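Local coordinates for putative oxidoreductase (Bacteroides fragilis NCTC 9343, PDB 3FHL), which probably acts as a nucleotide-dependent oxidoreductase of the Gfo/Idh/MocA family, pairing a Rossmann-fold domain with a C-terminal alpha/beta domain, at residues Q329-L332 against N333-I337. Sequence-based numbering, arbitrary orientation.
Sequences QDIL and NVIRI
Gln-329 and Asn-333, four residues apart on the helix, are joined twice: Asn-333 N donates to Gln-329 O at 3.0 Å, and Gln-329 NE2 donates to Asn-333 OD1 at 3.1 Å. The side-chain bond is nearly straight at the hydrogen (168°). Asn-333 OD1 lies in the plane of the Gln-329 amide, whereas NE2 sits above the Asn-333 carbonyl plane, the two amides being turned 52° apart. A bend at chi2 (64°) folds the Gln-329 chain back to make this reach. The other end of the Asn-333 amide is held by a water, which accepts from ND2 at 2.9 Å and donates to Asp-330 OD1 at 3.0 Å. Asp-330 OD2 forms a salt bridge with Arg-126, so both carboxylate oxygens are engaged. All this lies on the first turns of helix 328-347 in the C-terminal alpha/beta domain, where regular i to i+4 bonds continue through Ile-335 N to Ile-331 O and Arg-336 N to Leu-332 O. On the apolar side, Ile-331 CD1 rests on Val-334 CB at 4.0 Å; farther out, Val-334 packs against helix 180-191. Leu-332 points to a different flank and meets Glu-106 and Ile-109 of helix 102-115, in the Rossmann-fold region.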
loop_
_atom_site.group_PDB
_atom_site.type_symbol
_atom_site.label_atom_id
_atom_site.label_comp_id
_atom_site.label_asym_id
_atom_site.label_seq_id
_atom_site.Cartn_x
_atom_site.Cartn_y
_atom_site.Cartn_z
ATOM N N GLN C 329 -6.441 27.840 -7.636
ATOM C CA GLN C 329 -6.334 26.874 -8.744
ATOM C C GLN C 329 -5.804 25.517 -8.245
ATOM O O GLN C 329 -6.178 24.475 -8.778
ATOM C CB GLN C 329 -5.443 27.417 -9.862
ATOM C CG GLN C 329 -5.338 26.546 -11.111
ATOM C CD GLN C 329 -6.653 26.397 -11.838
ATOM O OE1 GLN C 329 -7.347 27.383 -12.096
ATOM N NE2 GLN C 329 -7.002 25.157 -12.193
ATOM N N ASP C 330 -4.961 25.543 -7.210
ATOM C CA ASP C 330 -4.441 24.313 -6.597
ATOM C C ASP C 330 -5.552 23.360 -6.146
ATOM O O ASP C 330 -5.445 22.165 -6.383
ATOM C CB ASP C 330 -3.491 24.612 -5.431
ATOM C CG ASP C 330 -2.136 25.134 -5.887
ATOM O OD1 ASP C 330 -1.856 25.166 -7.108
ATOM O OD2 ASP C 330 -1.332 25.509 -5.011
ATOM N N ILE C 331 -6.613 23.880 -5.530
ATOM C CA ILE C 331 -7.718 23.020 -5.092
ATOM C C ILE C 331 -8.585 22.537 -6.262
ATOM O O ILE C 331 -9.164 21.464 -6.184
ATOM C CB ILE C 331 -8.560 23.623 -3.928
ATOM C CG1 ILE C 331 -9.271 22.531 -3.118
ATOM C CG2 ILE C 331 -9.600 24.591 -4.422
ATOM C CD1 ILE C 331 -8.346 21.540 -2.418
ATOM N N LEU C 332 -8.652 23.307 -7.349
ATOM C CA LEU C 332 -9.379 22.840 -8.523
ATOM C C LEU C 332 -8.630 21.671 -9.145
ATOM O O LEU C 332 -9.250 20.707 -9.588
ATOM C CB LEU C 332 -9.581 23.951 -9.551
ATOM C CG LEU C 332 -10.467 25.145 -9.196
ATOM C CD1 LEU C 332 -10.849 25.805 -10.503
ATOM C CD2 LEU C 332 -11.724 24.760 -8.416
ATOM N N ASN C 333 -7.301 21.771 -9.164
ATOM C CA ASN C 333 -6.425 20.692 -9.620
ATOM C C ASN C 333 -6.576 19.428 -8.779
ATOM O O ASN C 333 -6.644 18.313 -9.309
ATOM C CB ASN C 333 -4.968 21.161 -9.604
ATOM C CG ASN C 333 -4.673 22.207 -10.672
ATOM O OD1 ASN C 333 -5.514 22.490 -11.531
ATOM N ND2 ASN C 333 -3.468 22.777 -10.629
ATOM N N VAL C 334 -6.643 19.619 -7.466
ATOM C CA VAL C 334 -6.859 18.525 -6.522
ATOM C C VAL C 334 -8.194 17.836 -6.781
ATOM O O VAL C 334 -8.249 16.609 -6.849
ATOM C CB VAL C 334 -6.750 19.026 -5.081
ATOM C CG1 VAL C 334 -7.304 18.014 -4.079
ATOM C CG2 VAL C 334 -5.310 19.343 -4.787
ATOM N N ILE C 335 -9.243 18.636 -6.973
ATOM C CA ILE C 335 -10.602 18.145 -7.241
ATOM C C ILE C 335 -10.693 17.379 -8.558
ATOM O O ILE C 335 -11.440 16.406 -8.653
ATOM C CB ILE C 335 -11.655 19.287 -7.160
ATOM C CG1 ILE C 335 -11.911 19.654 -5.697
ATOM C CG2 ILE C 335 -12.989 18.905 -7.835
ATOM C CD1 ILE C 335 -12.677 20.958 -5.515
ATOM N N ARG C 336 -9.916 17.796 -9.556
ATOM C CA ARG C 336 -9.837 17.069 -10.808
ATOM C C ARG C 336 -9.319 15.642 -10.575
ATOM O O ARG C 336 -9.896 14.678 -11.096
ATOM C CB ARG C 336 -8.927 17.793 -11.798
ATOM C CG ARG C 336 -8.826 17.121 -13.159
ATOM C CD ARG C 336 -8.097 18.021 -14.139
ATOM N NE ARG C 336 -7.927 17.417 -15.457
ATOM C CZ ARG C 336 -6.922 17.703 -16.281
ATOM N NH1 ARG C 336 -5.986 18.575 -15.917
ATOM N NH2 ARG C 336 -6.841 17.108 -17.465
ATOM N N ILE C 337 -8.243 15.523 -9.791
ATOM C CA ILE C 337 -7.706 14.217 -9.386
ATOM C C ILE C 337 -8.718 13.383 -8.587
ATOM O O ILE C 337 -8.883 12.191 -8.862
ATOM C CB ILE C 337 -6.360 14.351 -8.618
ATOM C CG1 ILE C 337 -5.345 15.155 -9.434
ATOM C CG2 ILE C 337 -5.771 12.969 -8.260
ATOM C CD1 ILE C 337 -5.033 14.562 -10.775
HETATM O O HOH W 1 -1.543 22.546 -8.465
#